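Calcium-dependent protein kinase, putative (Plasmodium falciparum, PDB 3MSE) is probably a calcium-regulated kinase that phosphorylates serine and threonine residues of proteins, represented by its C-terminal EF-hand domain with two calcium ions bound. Local coordinates at residues Y62-L65 and A66-G69; V138-N141 and N142-D145. One frame throughout, in Å; residues are numbered along the deposited sequence. Where two conformers were deposited one is given.

Contact 1 (Y62-L65 and A66-G69)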
loop_
_atom_site.group_PDB
_atom_site.type_symbol
_atom_site.label_atom_id
_atom_site.label_comp_id
_atom_site.label_asym_id
_atom_site.label_seq_id
_atom_site.Cartn_x
_atom_site.Cartn_y
_atom_site.Cartn_z
ATOM N N TYR A 62 7.487 -15.503 -22.292
ATOM C CA TYR A 62 8.727 -16.086 -22.795
ATOM C C TYR A 62 9.341 -15.213 -23.888
ATOM O O TYR A 62 10.518 -14.842 -23.815
ATOM C CB TYR A 62 8.492 -17.487 -23.366
ATOM C CG TYR A 62 9.773 -18.274 -23.539
ATOM C CD1 TYR A 62 10.705 -17.934 -24.534
ATOM C CD2 TYR A 62 10.065 -19.352 -22.697
ATOM C CE1 TYR A 62 11.901 -18.664 -24.681
ATOM C CE2 TYR A 62 11.249 -20.083 -22.832
ATOM C CZ TYR A 62 12.163 -19.736 -23.822
ATOM O OH TYR A 62 13.341 -20.460 -23.945
ATOM N N THR A 63 8.540 -14.886 -24.894
ATOM C CA THR A 63 9.069 -14.189 -26.064
ATOM C C THR A 63 9.605 -12.809 -25.681
ATOM O O THR A 63 10.552 -12.313 -26.297
ATOM C CB THR A 63 8.056 -14.082 -27.234
ATOM O OG1 THR A 63 8.673 -13.381 -28.317
ATOM C CG2 THR A 63 6.794 -13.306 -26.839
ATOM N N VAL A 64 9.013 -12.190 -24.660
ATOM C CA VAL A 64 9.486 -10.882 -24.255
ATOM C C VAL A 64 10.738 -10.985 -23.380
ATOM O O VAL A 64 11.693 -10.238 -23.590
ATOM C CB VAL A 64 8.369 -10.022 -23.601
ATOM C CG1 VAL A 64 8.935 -8.731 -23.059
ATOM C CG2 VAL A 64 7.265 -9.707 -24.638
ATOM N N LEU A 65 10.739 -11.882 -22.394
ATOM C CA LEU A 65 11.934 -12.049 -21.543
ATOM C C LEU A 65 13.165 -12.436 -22.412
ATOM O O LEU A 65 14.276 -11.947 -22.190
ATOM C CB LEU A 65 11.690 -13.064 -20.403
ATOM C CG LEU A 65 10.643 -12.722 -19.304
ATOM C CD1 LEU A 65 10.613 -13.732 -18.112
ATOM C CD2 LEU A 65 10.766 -11.280 -18.783
ATOM N N ALA A 66 12.934 -13.282 -23.413
ATOM C CA ALA A 66 13.982 -13.696 -24.361
ATOM C C ALA A 66 14.582 -12.504 -25.113
ATOM O O ALA A 66 15.803 -12.420 -25.255
ATOM C CB ALA A 66 13.452 -14.749 -25.348
ATOM N N SER A 67 13.723 -11.584 -25.550
ATOM C CA SER A 67 14.143 -10.422 -26.338
ATOM C C SER A 67 14.864 -9.359 -25.512
ATOM O O SER A 67 15.397 -8.398 -26.064
ATOM C CB SER A 67 12.938 -9.788 -27.039
ATOM O OG SER A 67 12.176 -9.026 -26.116
ATOM N N VAL A 68 14.874 -9.533 -24.195
ATOM C CA VAL A 68 15.463 -8.556 -23.300
ATOM C C VAL A 68 16.701 -9.095 -22.560
ATOM O O VAL A 68 17.299 -8.385 -21.749
ATOM C CB VAL A 68 14.325 -8.010 -22.360
ATOM C CG1 VAL A 68 14.736 -7.927 -20.946
ATOM C CG2 VAL A 68 13.722 -6.720 -22.906
ATOM N N GLY A 69 17.091 -10.342 -22.831
ATOM C CA GLY A 69 18.360 -10.855 -22.314
ATOM C C GLY A 69 18.260 -11.936 -21.268
ATOM O O GLY A 69 19.269 -12.457 -20.832
#

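Contact 2 (V138-N141 and N142-D145)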
loop_
_atom_site.group_PDB
_atom_site.type_symbol
_atom_site.label_atom_id
_atom_site.label_comp_id
_atom_site.label_asym_id
_atom_site.label_seq_id
_atom_site.Cartn_x
_atom_site.Cartn_y
_atom_site.Cartn_z
ATOM N N VAL A 138 1.672 27.853 7.547
ATOM C CA VAL A 138 1.423 29.066 8.334
ATOM C C VAL A 138 1.110 28.790 9.821
ATOM O O VAL A 138 1.101 29.721 10.639
ATOM C CB VAL A 138 0.369 29.994 7.638
ATOM C CG1 VAL A 138 -0.902 29.213 7.258
ATOM C CG2 VAL A 138 0.030 31.205 8.495
ATOM N N LEU A 139 0.904 27.522 10.171
ATOM C CA LEU A 139 0.673 27.079 11.560
ATOM C C LEU A 139 1.723 27.568 12.563
ATOM O O LEU A 139 2.882 27.788 12.202
ATOM C CB LEU A 139 0.611 25.547 11.641
ATOM C CG LEU A 139 -0.204 24.754 10.622
ATOM C CD1 LEU A 139 0.119 23.277 10.781
ATOM C CD2 LEU A 139 -1.697 25.005 10.796
ATOM N N ASP A 140 1.311 27.688 13.827
ATOM C CA ASP A 140 2.141 28.267 14.889
ATOM C C ASP A 140 2.213 27.359 16.122
ATOM O O ASP A 140 1.834 26.186 16.060
ATOM C CB ASP A 140 1.615 29.664 15.274
ATOM C CG ASP A 140 0.145 29.647 15.761
ATOM O OD1 ASP A 140 -0.316 28.660 16.393
ATOM O OD2 ASP A 140 -0.551 30.653 15.512
ATOM N N ASN A 141 2.675 27.910 17.244
ATOM C CA ASN A 141 2.873 27.123 18.467
ATOM C C ASN A 141 1.593 26.645 19.178
ATOM O O ASN A 141 1.609 25.602 19.850
ATOM C CB ASN A 141 3.768 27.875 19.455
ATOM C CG ASN A 141 4.824 26.979 20.055
ATOM O OD1 ASN A 141 4.748 26.596 21.226
ATOM N ND2 ASN A 141 5.813 26.607 19.236
ATOM N N ASN A 142 0.507 27.411 19.035
ATOM C CA ASN A 142 -0.809 27.030 19.565
ATOM C C ASN A 142 -1.297 25.708 18.960
ATOM O O ASN A 142 -1.685 24.781 19.675
ATOM C CB ASN A 142 -1.829 28.143 19.289
ATOM C CG ASN A 142 -3.170 27.904 19.987
ATOM O OD1 ASN A 142 -3.218 27.535 21.168
ATOM N ND2 ASN A 142 -4.268 28.125 19.254
ATOM N N ASP A 143 -1.236 25.629 17.636
ATOM C CA ASP A 143 -1.616 24.433 16.902
ATOM C C ASP A 143 -0.811 23.210 17.358
ATOM O O ASP A 143 -1.371 22.130 17.572
ATOM C CB ASP A 143 -1.435 24.677 15.399
ATOM C CG ASP A 143 -2.194 25.915 14.904
ATOM O OD1 ASP A 143 -3.437 25.960 15.083
ATOM O OD2 ASP A 143 -1.556 26.837 14.331
ATOM N N ILE A 144 0.499 23.391 17.525
ATOM C CA ILE A 144 1.388 22.286 17.882
ATOM C C ILE A 144 1.041 21.715 19.253
ATOM O O ILE A 144 0.968 20.497 19.419
ATOM C CB ILE A 144 2.891 22.689 17.807
ATOM C CG1 ILE A 144 3.264 23.075 16.368
ATOM C CG2 ILE A 144 3.780 21.554 18.302
ATOM C CD1 ILE A 144 4.547 23.856 16.239
ATOM N N ASP A 145 0.834 22.602 20.227
ATOM C CA ASP A 145 0.490 22.195 21.599
ATOM C C ASP A 145 -0.794 21.381 21.648
ATOM O O ASP A 145 -0.836 20.361 22.323
ATOM C CB ASP A 145 0.379 23.407 22.531
ATOM C CG ASP A 145 1.727 23.888 23.026
ATOM O OD1 ASP A 145 2.622 23.044 23.240
ATOM O OD2 ASP A 145 1.889 25.115 23.194
#

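Contact 1 (Y62-L65 and A66-G69)
Ala66 N bonds to Tyr62 O at 2.9 Å, a regular rung of the helical ladder, but one residue on the ladder weakens: Ser67 N reaches Thr63 O only weakly. In one of its two conformers Ser67 turns its hydroxyl back onto the last full turn, where chi1 77° brings OG to the carbonyl oxygen of Val64. There OG donates at 2.8 Å, tilted 20° from the carbonyl plane, so that in this conformer the short serine side chain adds a donor beside the weakened rung. Val68 N then bonds to Leu65 O at 3.2 Å. This is the unwinding end of helix 58-67, the exiting helix of the first EF-hand, and it finishes in a Schellman motif. Gly69 takes a positive phi of 112°, at which a CB would press against the carbonyl oxygen of Val68, so glycine fits the bend. The close-packed face belongs to Leu65, a buried branched side chain covered by Ile75 of helix 72-82 and by Leu7 of the second subunit. Val64 and Val68 extend this apolar side towards the same subunit, Val64 packing on its Ile2 and Val68 on its Leu7. The Tyr62 side chain touches Lys72, Ile75 and Asn76 of helix 72-82, using its length to bridge to the next helix. Within the turn, its CE1 meets the methyl of Ala66 obliquely and rather loosely, at 4.3 Å. Thr63, Ala66 and Ser67 face the solvent side, where small or polar side chains are at home; Thr63 lies about 6 Å, side chain to side chain, from the calcium ligand Glu60.

Contact 2 (V138-N141 and N142-D145)
Asp140 carries CG between its backbone N and carbonyl carbon (chi1 59°), which swings OD1 over the start of helix 141-152, while Asp143, with CG beside its own N (chi1 -55°), reaches back towards Asp140. The result is a capping box. Asp143 OD2 accepts from Asp140 N at 3.0 Å through its anti lone pair, nearly straight at 173°. In return, Asp140 OD1 takes weak bonds from Asp143 N at 3.4 Å and from Asn142 N at 3.0 Å. Aspartate suits both places: the short arm of Asp140 caps first-turn amides, and that of Asp143 reaches the N-cap residue's backbone N. The price is that OD1 of Asp140 and OD2 of Asp143 lie 3.0 Å apart, their carboxylate planes nearly parallel but offset, a repulsion the amide donors and the helix's positive end would probably ease. Ile144 N makes a weak bond to Asp140 O, and Asp145 N then bonds to Asn141 O at 3.1 Å. Lys127 holds Asn141 OD1 by a hydrogen bond and forms a long, weak ion pair with Asp145. Leu139 rests on Asn18, Ile19 and Ile22 of helix 18-48, and buried Ile144 packs against Lys127, Ile130 and Val131 of helix 127-133.

The two contacts mark opposite ends of helices in separate EF-hand regions: contact 1 closes helix 58-67, and contact 2, later in the chain, opens helix 141-152. Their centres are about 56 Å apart and their nearest atoms about 47 Å, on opposite sides of the chain's centre, so they do not touch. The long helix 18-48 spans much of this separation, leading into the first calcium loop at its far end and receiving contact 2 near its start. Each region binds its own calcium ion, and the long helix holds the two well apart in an extended molecule. Contact 1 also meets the second subunit, whereas contact 2 touches no other chain of the assembly.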